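Local coordinates for MutT/nudix family protein (Shewanella oneidensis, PDB 3GZ5), which acts as an ADP-ribose-dependent transcriptional regulator of NAD metabolism, probably sensing the ligand through its NUDIX domain and binding DNA through a winged helix, at residues B[39-44]-B[147-152]; B[66-71]-B[105-110]; B[70-75]-B[85-90]. One frame throughout, in Å; residues are numbered along the deposited sequence.

Contact 1. Residues B[39-44]-B[147-152]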
ATOM      1  N   VAL B  39      14.970   8.515  12.262  1.00 51.26           N
ATOM      2  CA  VAL B  39      14.049   9.083  11.261  1.00 51.29           C
ATOM      3  C   VAL B  39      14.491  10.521  10.942  1.00 51.44           C
ATOM      4  O   VAL B  39      14.851  11.283  11.857  1.00 51.45           O
ATOM      5  CB  VAL B  39      12.548   8.932  11.704  1.00 51.20           C
ATOM      6  CG1 VAL B  39      12.318   9.526  13.076  1.00 51.77           C
ATOM      7  CG2 VAL B  39      11.572   9.533  10.695  1.00 49.55           C
ATOM      8  N   LEU B  40      14.558  10.856   9.654  1.00 50.92           N
ATOM      9  CA  LEU B  40      14.968  12.198   9.234  1.00 51.42           C
ATOM     10  C   LEU B  40      13.840  13.206   9.421  1.00 51.79           C
ATOM     11  O   LEU B  40      12.744  13.005   8.909  1.00 51.80           O
ATOM     12  CB  LEU B  40      15.424  12.238   7.774  1.00 51.27           C
ATOM     13  CG  LEU B  40      16.069  13.587   7.405  1.00 52.30           C
ATOM     14  CD1 LEU B  40      17.497  13.674   7.955  1.00 51.50           C
ATOM     15  CD2 LEU B  40      16.084  13.812   5.913  1.00 52.96           C
ATOM     16  N   LEU B  41      14.112  14.276  10.169  1.00 52.22           N
ATOM     17  CA  LEU B  41      13.110  15.313  10.434  1.00 52.66           C
ATOM     18  C   LEU B  41      13.599  16.705  10.054  1.00 53.69           C
ATOM     19  O   LEU B  41      14.805  16.958   9.942  1.00 53.06           O
ATOM     20  CB  LEU B  41      12.615  15.274  11.875  1.00 52.57           C
ATOM     21  CG  LEU B  41      11.818  14.054  12.343  1.00 51.26           C
ATOM     22  CD1 LEU B  41      11.284  14.344  13.730  1.00 52.34           C
ATOM     23  CD2 LEU B  41      10.666  13.648  11.416  1.00 50.37           C
ATOM     24  N   VAL B  42      12.628  17.581   9.802  1.00 54.91           N
ATOM     25  CA  VAL B  42      12.854  18.914   9.254  1.00 55.49           C
ATOM     26  C   VAL B  42      12.060  19.863  10.124  1.00 56.48           C
ATOM     27  O   VAL B  42      10.892  19.601  10.446  1.00 56.32           O
ATOM     28  CB  VAL B  42      12.374  19.021   7.765  1.00 55.67           C
ATOM     29  CG1 VAL B  42      12.528  20.451   7.211  1.00 54.63           C
ATOM     30  CG2 VAL B  42      13.121  18.032   6.888  1.00 54.16           C
ATOM     31  N   GLN B  43      12.708  20.943  10.551  1.00 57.84           N
ATOM     32  CA  GLN B  43      12.038  21.910  11.402  1.00 59.59           C
ATOM     33  C   GLN B  43      11.258  22.901  10.542  1.00 60.61           C
ATOM     34  O   GLN B  43      11.797  23.438   9.567  1.00 59.46           O
ATOM     35  CB  GLN B  43      13.032  22.642  12.300  1.00 59.53           C
ATOM     36  CG  GLN B  43      12.413  23.019  13.614  1.00 59.91           C
ATOM     37  CD  GLN B  43      13.256  23.971  14.446  1.00 61.36           C
ATOM     38  OE1 GLN B  43      14.324  24.448  14.021  1.00 59.96           O
ATOM     39  NE2 GLN B  43      12.765  24.267  15.640  1.00 61.31           N
ATOM     40  N   ARG B  44       9.998  23.124  10.916  1.00 62.41           N
ATOM     41  CA  ARG B  44       9.103  24.001  10.158  1.00 64.82           C
ATOM     42  C   ARG B  44       9.406  25.493  10.353  1.00 66.10           C
ATOM     43  O   ARG B  44       9.073  26.086  11.395  1.00 66.23           O
ATOM     44  CB  ARG B  44       7.640  23.719  10.506  1.00 64.96           C
ATOM     45  CG  ARG B  44       7.097  22.411   9.978  1.00 65.33           C
ATOM     46  CD  ARG B  44       5.609  22.536   9.744  1.00 68.27           C
ATOM     47  NE  ARG B  44       5.338  23.375   8.574  1.00 70.28           N
ATOM     48  CZ  ARG B  44       4.188  23.996   8.343  1.00 71.18           C
ATOM     49  NH1 ARG B  44       4.039  24.741   7.256  1.00 71.42           N
ATOM     50  NH2 ARG B  44       3.195  23.893   9.206  1.00 71.87           N
ATOM     51  N   GLN B 147       1.633  10.133  13.442  1.00 50.06           N
ATOM     52  CA  GLN B 147       0.796   9.026  13.044  1.00 50.54           C
ATOM     53  C   GLN B 147       1.309   8.371  11.755  1.00 49.82           C
ATOM     54  O   GLN B 147       1.293   7.146  11.635  1.00 50.29           O
ATOM     55  CB  GLN B 147      -0.626   9.543  12.861  1.00 51.79           C
ATOM     56  CG  GLN B 147      -1.718   8.499  12.910  1.00 55.65           C
ATOM     57  CD  GLN B 147      -3.088   9.142  13.041  1.00 61.85           C
ATOM     58  OE1 GLN B 147      -3.203  10.311  13.453  1.00 64.77           O
ATOM     59  NE2 GLN B 147      -4.137   8.387  12.696  1.00 61.87           N
ATOM     60  N   LEU B 148       1.765   9.197  10.809  1.00 48.39           N
ATOM     61  CA  LEU B 148       2.432   8.732   9.581  1.00 47.53           C
ATOM     62  C   LEU B 148       3.728   7.948   9.876  1.00 46.93           C
ATOM     63  O   LEU B 148       3.988   6.925   9.255  1.00 47.09           O
ATOM     64  CB  LEU B 148       2.709   9.912   8.634  1.00 46.75           C
ATOM     65  CG  LEU B 148       1.521  10.620   7.958  1.00 47.51           C
ATOM     66  CD1 LEU B 148       1.995  11.823   7.190  1.00 46.85           C
ATOM     67  CD2 LEU B 148       0.688   9.688   7.031  1.00 46.76           C
ATOM     68  N   ILE B 149       4.522   8.426  10.834  1.00 47.15           N
ATOM     69  CA  ILE B 149       5.734   7.724  11.316  1.00 46.32           C
ATOM     70  C   ILE B 149       5.409   6.345  11.896  1.00 47.19           C
ATOM     71  O   ILE B 149       6.023   5.345  11.508  1.00 47.16           O
ATOM     72  CB  ILE B 149       6.588   8.624  12.266  1.00 46.65           C
ATOM     73  CG1 ILE B 149       7.148   9.792  11.460  1.00 45.53           C
ATOM     74  CG2 ILE B 149       7.757   7.864  12.903  1.00 44.63           C
ATOM     75  CD1 ILE B 149       7.641  10.947  12.265  1.00 46.91           C
ATOM     76  N   GLU B 150       4.411   6.288  12.777  1.00 47.43           N
ATOM     77  CA  GLU B 150       3.917   5.020  13.329  1.00 47.97           C
ATOM     78  C   GLU B 150       3.440   4.015  12.262  1.00 47.00           C
ATOM     79  O   GLU B 150       3.697   2.809  12.366  1.00 46.28           O
ATOM     80  CB  GLU B 150       2.757   5.279  14.308  1.00 48.60           C
ATOM     81  CG  GLU B 150       3.131   6.093  15.547  1.00 52.54           C
ATOM     82  CD  GLU B 150       1.939   6.345  16.487  1.00 57.78           C
ATOM     83  OE1 GLU B 150       0.777   6.082  16.075  1.00 59.29           O
ATOM     84  OE2 GLU B 150       2.173   6.804  17.636  1.00 58.97           O
ATOM     85  N   GLN B 151       2.717   4.509  11.257  1.00 46.14           N
ATOM     86  CA  GLN B 151       2.315   3.683  10.136  1.00 45.39           C
ATOM     87  C   GLN B 151       3.539   3.179   9.323  1.00 44.26           C
ATOM     88  O   GLN B 151       3.626   1.997   8.991  1.00 43.48           O
ATOM     89  CB  GLN B 151       1.318   4.440   9.261  1.00 46.46           C
ATOM     90  CG  GLN B 151       0.442   3.525   8.417  1.00 50.30           C
ATOM     91  CD  GLN B 151      -0.759   4.231   7.800  1.00 55.28           C
ATOM     92  OE1 GLN B 151      -1.228   5.275   8.291  1.00 56.49           O
ATOM     93  NE2 GLN B 151      -1.272   3.652   6.714  1.00 55.13           N
ATOM     94  N   ALA B 152       4.472   4.078   9.017  1.00 42.62           N
ATOM     95  CA  ALA B 152       5.704   3.702   8.315  1.00 42.33           C
ATOM     96  C   ALA B 152       6.481   2.643   9.099  1.00 42.00           C
ATOM     97  O   ALA B 152       6.933   1.656   8.530  1.00 41.20           O
ATOM     98  CB  ALA B 152       6.573   4.933   8.056  1.00 40.50           C
TER
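Strand 36-43 of the NUDIX sheet meets helix 145-162 here, where the helix packs on one face of the sheet. Val39 and Leu41 of the strand both touch Ile149 of the helix. The contact is small and purely apolar, burying 102 Å² in total. Its backbones stay well apart, with 8.4 Å between Val39 CA and Ile149 CA. The gap is bridged by the end of the Ile149 side chain. Its CG1 branch lies beside the backbone N (chi1 -66°) and the chain then extends (chi2 163°), so that CD1 projects toward the sheet. Leu41 CD2 is the nearest atom to that methyl, at 4.1 Å from Ile149 CD1. The two side chains meet at a slant. CB of Leu41 does not aim straight at the helix, but its CD2 branch brings the end of the side chain closer. Val39 points toward the helix, and its CG2 lies a looser 4.5 Å from Ile149 CD1. The two strand residues are alternate, so they share one face of the strand. Val136 of the short helix 133-136 touches all three residues, and Leu133 and Leu141 also pack on Ile149. Together these residues form a buried apolar cluster. This is helix-on-sheet packing of the alpha/beta/alpha sandwich of the Nudix fold.

Contact 2. Residues B[66-71]-B[105-110]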
ATOM      1  N   GLU B  66       7.855  15.239 -12.797  1.00 44.73           N
ATOM      2  CA  GLU B  66       7.002  14.604 -13.810  1.00 44.41           C
ATOM      3  C   GLU B  66       6.096  13.501 -13.215  1.00 43.40           C
ATOM      4  O   GLU B  66       5.152  13.052 -13.857  1.00 42.93           O
ATOM      5  CB  GLU B  66       7.861  14.031 -14.935  1.00 45.08           C
ATOM      6  CG  GLU B  66       8.875  15.045 -15.471  1.00 49.43           C
ATOM      7  CD  GLU B  66       9.372  14.709 -16.864  1.00 56.50           C
ATOM      8  OE1 GLU B  66       8.847  15.315 -17.831  1.00 59.72           O
ATOM      9  OE2 GLU B  66      10.273  13.837 -16.993  1.00 58.05           O
ATOM     10  N   SER B  67       6.399  13.071 -11.992  1.00 41.80           N
ATOM     11  CA  SER B  67       5.595  12.085 -11.269  1.00 41.61           C
ATOM     12  C   SER B  67       5.670  12.382  -9.761  1.00 41.26           C
ATOM     13  O   SER B  67       6.509  13.177  -9.319  1.00 41.73           O
ATOM     14  CB  SER B  67       6.111  10.670 -11.531  1.00 40.46           C
ATOM     15  OG  SER B  67       7.370  10.546 -10.884  1.00 42.16           O
ATOM     16  N   LEU B  68       4.808  11.728  -8.984  1.00 41.07           N
ATOM     17  CA  LEU B  68       4.855  11.830  -7.521  1.00 40.52           C
ATOM     18  C   LEU B  68       6.159  11.318  -6.919  1.00 40.40           C
ATOM     19  O   LEU B  68       6.670  11.916  -5.988  1.00 41.10           O
ATOM     20  CB  LEU B  68       3.673  11.107  -6.909  1.00 40.96           C
ATOM     21  CG  LEU B  68       2.305  11.739  -7.189  1.00 39.80           C
ATOM     22  CD1 LEU B  68       1.267  10.795  -6.663  1.00 35.04           C
ATOM     23  CD2 LEU B  68       2.204  13.167  -6.568  1.00 38.15           C
ATOM     24  N   GLU B  69       6.715  10.240  -7.462  1.00 40.12           N
ATOM     25  CA  GLU B  69       8.028   9.773  -7.025  1.00 40.95           C
ATOM     26  C   GLU B  69       9.126  10.821  -7.239  1.00 40.71           C
ATOM     27  O   GLU B  69       9.984  11.019  -6.363  1.00 40.76           O
ATOM     28  CB  GLU B  69       8.415   8.433  -7.680  1.00 41.19           C
ATOM     29  CG  GLU B  69       9.655   7.804  -7.067  1.00 45.52           C
ATOM     30  CD  GLU B  69      10.117   6.552  -7.802  1.00 50.29           C
ATOM     31  OE1 GLU B  69      11.118   6.629  -8.544  1.00 52.88           O
ATOM     32  OE2 GLU B  69       9.479   5.489  -7.644  1.00 52.63           O
ATOM     33  N   GLN B  70       9.130  11.476  -8.396  1.00 40.52           N
ATOM     34  CA  GLN B  70      10.106  12.555  -8.624  1.00 40.12           C
ATOM     35  C   GLN B  70       9.902  13.679  -7.596  1.00 40.06           C
ATOM     36  O   GLN B  70      10.846  14.208  -7.045  1.00 40.45           O
ATOM     37  CB  GLN B  70      10.041  13.052 -10.063  1.00 40.29           C
ATOM     38  CG  GLN B  70      10.448  11.960 -11.055  1.00 38.92           C
ATOM     39  CD  GLN B  70      10.688  12.434 -12.497  1.00 41.07           C
ATOM     40  OE1 GLN B  70      11.068  11.633 -13.372  1.00 40.91           O
ATOM     41  NE2 GLN B  70      10.466  13.713 -12.752  1.00 41.51           N
ATOM     42  N   THR B  71       8.654  13.999  -7.286  1.00 39.74           N
ATOM     43  CA  THR B  71       8.376  14.956  -6.229  1.00 39.95           C
ATOM     44  C   THR B  71       9.039  14.571  -4.886  1.00 39.69           C
ATOM     45  O   THR B  71       9.775  15.364  -4.325  1.00 39.75           O
ATOM     46  CB  THR B  71       6.873  15.168  -6.057  1.00 40.14           C
ATOM     47  OG1 THR B  71       6.319  15.590  -7.324  1.00 41.81           O
ATOM     48  CG2 THR B  71       6.613  16.223  -4.962  1.00 38.58           C
ATOM     49  N   VAL B 105      -4.606  16.943   1.511  1.00 42.00           N
ATOM     50  CA  VAL B 105      -4.262  15.590   1.126  1.00 40.97           C
ATOM     51  C   VAL B 105      -2.752  15.454   1.115  1.00 40.26           C
ATOM     52  O   VAL B 105      -2.065  16.282   0.543  1.00 40.38           O
ATOM     53  CB  VAL B 105      -4.862  15.241  -0.273  1.00 40.91           C
ATOM     54  CG1 VAL B 105      -4.418  13.869  -0.732  1.00 39.04           C
ATOM     55  CG2 VAL B 105      -6.382  15.298  -0.221  1.00 39.56           C
ATOM     56  N   THR B 106      -2.237  14.415   1.748  1.00 39.26           N
ATOM     57  CA  THR B 106      -0.814  14.164   1.726  1.00 40.19           C
ATOM     58  C   THR B 106      -0.506  12.734   1.235  1.00 38.89           C
ATOM     59  O   THR B 106      -1.020  11.745   1.768  1.00 38.59           O
ATOM     60  CB  THR B 106      -0.123  14.465   3.117  1.00 40.51           C
ATOM     61  OG1 THR B 106       1.235  14.886   2.898  1.00 44.94           O
ATOM     62  CG2 THR B 106      -0.075  13.244   3.958  1.00 42.17           C
ATOM     63  N   VAL B 107       0.325  12.645   0.205  1.00 38.10           N
ATOM     64  CA  VAL B 107       0.794  11.360  -0.280  1.00 37.01           C
ATOM     65  C   VAL B 107       2.105  11.024   0.455  1.00 37.22           C
ATOM     66  O   VAL B 107       3.127  11.718   0.301  1.00 37.31           O
ATOM     67  CB  VAL B 107       0.961  11.365  -1.809  1.00 37.05           C
ATOM     68  CG1 VAL B 107       1.309   9.964  -2.309  1.00 34.34           C
ATOM     69  CG2 VAL B 107      -0.321  11.935  -2.498  1.00 36.02           C
ATOM     70  N   CYS B 108       2.043   9.996   1.294  1.00 37.44           N
ATOM     71  CA  CYS B 108       3.151   9.630   2.171  1.00 37.54           C
ATOM     72  C   CYS B 108       3.913   8.444   1.651  1.00 37.90           C
ATOM     73  O   CYS B 108       3.311   7.463   1.223  1.00 38.19           O
ATOM     74  CB  CYS B 108       2.686   9.347   3.615  1.00 37.62           C
ATOM     75  SG  CYS B 108       4.127   9.376   4.791  1.00 40.57           S
ATOM     76  N   TYR B 109       5.243   8.563   1.684  1.00 38.49           N
ATOM     77  CA  TYR B 109       6.198   7.552   1.252  1.00 38.34           C
ATOM     78  C   TYR B 109       7.017   7.078   2.449  1.00 39.26           C
ATOM     79  O   TYR B 109       7.168   7.838   3.433  1.00 38.03           O
ATOM     80  CB  TYR B 109       7.168   8.142   0.213  1.00 38.51           C
ATOM     81  CG  TYR B 109       6.536   8.329  -1.157  1.00 37.54           C
ATOM     82  CD1 TYR B 109       6.775   7.413  -2.178  1.00 37.49           C
ATOM     83  CD2 TYR B 109       5.679   9.386  -1.409  1.00 36.91           C
ATOM     84  CE1 TYR B 109       6.186   7.552  -3.431  1.00 38.11           C
ATOM     85  CE2 TYR B 109       5.062   9.534  -2.662  1.00 38.52           C
ATOM     86  CZ  TYR B 109       5.330   8.619  -3.662  1.00 38.45           C
ATOM     87  OH  TYR B 109       4.733   8.748  -4.895  1.00 42.55           O
ATOM     88  N   THR B 110       7.499   5.825   2.366  1.00 38.42           N
ATOM     89  CA  THR B 110       8.575   5.328   3.225  1.00 39.64           C
ATOM     90  C   THR B 110       9.858   5.259   2.426  1.00 38.87           C
ATOM     91  O   THR B 110       9.854   4.851   1.261  1.00 38.17           O
ATOM     92  CB  THR B 110       8.333   3.894   3.793  1.00 40.30           C
ATOM     93  OG1 THR B 110       7.066   3.837   4.434  1.00 42.30           O
ATOM     94  CG2 THR B 110       9.407   3.567   4.867  1.00 41.68           C
TER
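Leu68 meets Tyr109 and Val107 across the gap between the first turn of helix 68-80 and strand 104-112. The Leu68 side chain can be followed outward from the helix. Its CB points toward the strand and lies 3.3 Å from Tyr109 OH. The ring carbon behind that hydroxyl is farther off, with Tyr109 CZ 4.4 Å from Leu68 CB. At CG the chain turns to the side of the backbone N (chi1 -67°) and leads to the two methyls. Of these, Leu68 CD1 reaches Val107 CG1 at 4.4 Å. Leu68 also packs on Val25 and Ile60.

Tyr109 comes from the strand with its hydroxyl leading. The oxygen ends against the helix backbone, with Tyr109 OH 3.6 Å from Leu68 C and 3.6 Å from Glu69 N. Glu69 N and Leu68 O sit obliquely to the ring. Val107 and Tyr109 are alternate residues, so both point to the helix side of the sheet. Gln89 of the adjoining strand touches both of them.

The helix start itself is capped. Ser67 sits at the N-cap, and its OG accepts from Gln70 N at 3.2 Å, in a nearly straight bond (169°). The dimer partner closes in on this corner. Trp103 of the second subunit packs on Leu68, Thr92 of the second subunit on Val107, and Glu66 and Leu68 make backbone hydrogen bonds to that subunit. Helix 68-80 occupies the position of the Nudix helix, and its packing here against the central sheet is that of the Nudix fold.

Contact 3. Residues B[70-75]-B[85-90]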
ATOM      1  N   GLN B  70       9.130  11.476  -8.396  1.00 40.52           N
ATOM      2  CA  GLN B  70      10.106  12.555  -8.624  1.00 40.12           C
ATOM      3  C   GLN B  70       9.902  13.679  -7.596  1.00 40.06           C
ATOM      4  O   GLN B  70      10.846  14.208  -7.045  1.00 40.45           O
ATOM      5  CB  GLN B  70      10.041  13.052 -10.063  1.00 40.29           C
ATOM      6  CG  GLN B  70      10.448  11.960 -11.055  1.00 38.92           C
ATOM      7  CD  GLN B  70      10.688  12.434 -12.497  1.00 41.07           C
ATOM      8  OE1 GLN B  70      11.068  11.633 -13.372  1.00 40.91           O
ATOM      9  NE2 GLN B  70      10.466  13.713 -12.752  1.00 41.51           N
ATOM     10  N   THR B  71       8.654  13.999  -7.286  1.00 39.74           N
ATOM     11  CA  THR B  71       8.376  14.956  -6.229  1.00 39.95           C
ATOM     12  C   THR B  71       9.039  14.571  -4.886  1.00 39.69           C
ATOM     13  O   THR B  71       9.775  15.364  -4.325  1.00 39.75           O
ATOM     14  CB  THR B  71       6.873  15.168  -6.057  1.00 40.14           C
ATOM     15  OG1 THR B  71       6.319  15.590  -7.324  1.00 41.81           O
ATOM     16  CG2 THR B  71       6.613  16.223  -4.962  1.00 38.58           C
ATOM     17  N   VAL B  72       8.806  13.352  -4.409  1.00 39.45           N
ATOM     18  CA  VAL B  72       9.340  12.933  -3.113  1.00 39.57           C
ATOM     19  C   VAL B  72      10.872  12.751  -3.096  1.00 39.81           C
ATOM     20  O   VAL B  72      11.501  12.979  -2.073  1.00 40.51           O
ATOM     21  CB  VAL B  72       8.575  11.685  -2.530  1.00 39.57           C
ATOM     22  CG1 VAL B  72       8.936  10.384  -3.269  1.00 35.38           C
ATOM     23  CG2 VAL B  72       8.798  11.579  -1.008  1.00 39.74           C
ATOM     24  N   LEU B  73      11.465  12.387  -4.226  1.00 40.28           N
ATOM     25  CA  LEU B  73      12.920  12.221  -4.320  1.00 41.16           C
ATOM     26  C   LEU B  73      13.638  13.573  -4.324  1.00 41.82           C
ATOM     27  O   LEU B  73      14.725  13.720  -3.727  1.00 40.66           O
ATOM     28  CB  LEU B  73      13.308  11.416  -5.568  1.00 41.32           C
ATOM     29  CG  LEU B  73      12.872   9.947  -5.630  1.00 41.61           C
ATOM     30  CD1 LEU B  73      13.209   9.324  -6.970  1.00 42.53           C
ATOM     31  CD2 LEU B  73      13.475   9.136  -4.489  1.00 44.37           C
ATOM     32  N   ARG B  74      13.022  14.546  -5.008  1.00 42.30           N
ATOM     33  CA  ARG B  74      13.469  15.929  -4.940  1.00 42.13           C
ATOM     34  C   ARG B  74      13.377  16.447  -3.519  1.00 42.66           C
ATOM     35  O   ARG B  74      14.349  16.975  -3.023  1.00 42.51           O
ATOM     36  CB  ARG B  74      12.690  16.848  -5.894  1.00 42.33           C
ATOM     37  CG  ARG B  74      13.118  18.319  -5.762  1.00 40.46           C
ATOM     38  CD  ARG B  74      12.351  19.290  -6.636  1.00 41.62           C
ATOM     39  NE  ARG B  74      10.903  19.118  -6.620  1.00 42.51           N
ATOM     40  CZ  ARG B  74      10.061  19.726  -5.784  1.00 43.74           C
ATOM     41  NH1 ARG B  74       8.763  19.508  -5.902  1.00 44.04           N
ATOM     42  NH2 ARG B  74      10.501  20.523  -4.821  1.00 44.57           N
ATOM     43  N   LYS B  75      12.231  16.284  -2.846  1.00 43.45           N
ATOM     44  CA  LYS B  75      12.119  16.794  -1.465  1.00 44.41           C
ATOM     45  C   LYS B  75      13.149  16.158  -0.549  1.00 44.83           C
ATOM     46  O   LYS B  75      13.619  16.802   0.374  1.00 45.35           O
ATOM     47  CB  LYS B  75      10.720  16.616  -0.841  1.00 44.53           C
ATOM     48  CG  LYS B  75       9.528  17.184  -1.597  1.00 45.75           C
ATOM     49  CD  LYS B  75       9.652  18.681  -1.995  1.00 48.96           C
ATOM     50  CE  LYS B  75       9.658  19.654  -0.823  1.00 50.26           C
ATOM     51  NZ  LYS B  75       9.934  21.041  -1.310  1.00 50.99           N
ATOM     52  N   PRO B  85      18.349   4.858  -1.823  1.00 38.74           N
ATOM     53  CA  PRO B  85      18.252   3.695  -2.711  1.00 38.12           C
ATOM     54  C   PRO B  85      16.904   2.967  -2.632  1.00 37.75           C
ATOM     55  O   PRO B  85      16.591   2.181  -3.521  1.00 38.67           O
ATOM     56  CB  PRO B  85      19.400   2.789  -2.233  1.00 38.28           C
ATOM     57  CG  PRO B  85      19.551   3.110  -0.766  1.00 37.77           C
ATOM     58  CD  PRO B  85      19.219   4.597  -0.656  1.00 38.19           C
ATOM     59  N   TYR B  86      16.103   3.230  -1.606  1.00 36.71           N
ATOM     60  CA  TYR B  86      14.808   2.549  -1.492  1.00 36.68           C
ATOM     61  C   TYR B  86      13.701   3.532  -1.117  1.00 35.96           C
ATOM     62  O   TYR B  86      13.833   4.310  -0.184  1.00 34.59           O
ATOM     63  CB  TYR B  86      14.835   1.371  -0.485  1.00 36.58           C
ATOM     64  CG  TYR B  86      13.478   0.687  -0.360  1.00 36.51           C
ATOM     65  CD1 TYR B  86      12.523   1.154   0.544  1.00 38.73           C
ATOM     66  CD2 TYR B  86      13.137  -0.397  -1.173  1.00 38.57           C
ATOM     67  CE1 TYR B  86      11.254   0.552   0.658  1.00 39.45           C
ATOM     68  CE2 TYR B  86      11.867  -1.009  -1.077  1.00 38.24           C
ATOM     69  CZ  TYR B  86      10.939  -0.523  -0.161  1.00 40.02           C
ATOM     70  OH  TYR B  86       9.678  -1.086  -0.063  1.00 41.59           O
ATOM     71  N   ILE B  87      12.606   3.454  -1.850  1.00 37.25           N
ATOM     72  CA  ILE B  87      11.446   4.314  -1.623  1.00 38.68           C
ATOM     73  C   ILE B  87      10.184   3.616  -2.089  1.00 38.16           C
ATOM     74  O   ILE B  87      10.176   2.970  -3.126  1.00 39.19           O
ATOM     75  CB  ILE B  87      11.637   5.746  -2.273  1.00 39.32           C
ATOM     76  CG1 ILE B  87      10.569   6.708  -1.763  1.00 41.14           C
ATOM     77  CG2 ILE B  87      11.646   5.677  -3.827  1.00 40.56           C
ATOM     78  CD1 ILE B  87      11.057   8.124  -1.643  1.00 42.19           C
ATOM     79  N   GLU B  88       9.124   3.725  -1.300  1.00 38.47           N
ATOM     80  CA  GLU B  88       7.859   3.089  -1.591  1.00 38.80           C
ATOM     81  C   GLU B  88       6.745   3.922  -0.984  1.00 38.82           C
ATOM     82  O   GLU B  88       6.842   4.375   0.171  1.00 37.51           O
ATOM     83  CB  GLU B  88       7.824   1.675  -0.967  1.00 39.79           C
ATOM     84  CG  GLU B  88       6.482   0.950  -1.140  1.00 44.33           C
ATOM     85  CD  GLU B  88       6.393  -0.351  -0.352  1.00 51.58           C
ATOM     86  OE1 GLU B  88       5.865  -1.349  -0.897  1.00 55.00           O
ATOM     87  OE2 GLU B  88       6.831  -0.377   0.823  1.00 55.15           O
ATOM     88  N   GLN B  89       5.672   4.109  -1.742  1.00 38.42           N
ATOM     89  CA  GLN B  89       4.500   4.803  -1.237  1.00 38.85           C
ATOM     90  C   GLN B  89       3.897   4.061  -0.036  1.00 39.18           C
ATOM     91  O   GLN B  89       3.692   2.839  -0.079  1.00 40.35           O
ATOM     92  CB  GLN B  89       3.473   4.938  -2.370  1.00 39.36           C
ATOM     93  CG  GLN B  89       2.648   6.204  -2.347  1.00 39.37           C
ATOM     94  CD  GLN B  89       1.721   6.306  -3.537  1.00 40.73           C
ATOM     95  OE1 GLN B  89       2.027   6.978  -4.535  1.00 43.23           O
ATOM     96  NE2 GLN B  89       0.590   5.655  -3.440  1.00 38.00           N
ATOM     97  N   LEU B  90       3.639   4.791   1.043  1.00 38.85           N
ATOM     98  CA  LEU B  90       3.009   4.259   2.241  1.00 37.70           C
ATOM     99  C   LEU B  90       1.467   4.344   2.187  1.00 38.18           C
ATOM    100  O   LEU B  90       0.754   3.339   2.247  1.00 37.19           O
ATOM    101  CB  LEU B  90       3.545   5.009   3.471  1.00 37.66           C
ATOM    102  CG  LEU B  90       3.038   4.561   4.852  1.00 39.06           C
ATOM    103  CD1 LEU B  90       3.406   3.108   5.152  1.00 36.85           C
ATOM    104  CD2 LEU B  90       3.479   5.506   5.994  1.00 38.67           C
TER
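Helix 68-80 passes over the start of strand 86-95, with Leu73 CA and Ile87 CA, 8.5 Å apart, the closest pair of CA atoms between the two segments. Ile87 fills that gap. Its CG1 branch stands opposite the backbone N (chi1 -167°), which carries CG1 toward the helix. The next torsion (chi2 147°) then sets CD1 between Val72 and Leu73. Val72 CG1 approaches it tip to tip, 3.5 Å from Ile87 CD1, which is close packing for two methyl groups. Val72 holds CG1 between its backbone N and carbonyl carbon (chi1 74°), and this placing is what brings it against that methyl. Leu73 comes across at an angle, with CD2 3.9 Å from Ile87 CD1. The same Leu73 CD2 lies 4.0 Å from Ile87 CG2, so both branches of the isoleucine are used. Val72 is buried and also packs on Val25, Ala27 and Tyr109, while Leu73 and Ile87 are partly exposed at the margin. On another side of the helix, Arg74 is salt-bridged to Asp65 and Glu78. Apolar residues facing the sheet and charged ones turned elsewhere make this an amphipathic helix, packed on the sheet as the Nudix helix is in the Nudix fold.

In the fold
From the N terminus, the chain first passes strand 36-43, where contact 1 opens its long loop. It then enters helix 68-80, from which contacts 2 and 3 both start, sharing Gln70 and Thr71. Contact 3 closes first, at strand 86-95, and contact 2 closes at the next strand, 104-112. These two strands are antiparallel neighbours, so one helix is tied to adjacent strands. Contact 1 closes last, at helix 145-162, and encloses the other two. That helix also touches both strands, through Leu148 on Cys108 and Ala152 near Leu90. Together the contacts hold two helices to one mixed sheet within the NUDIX domain.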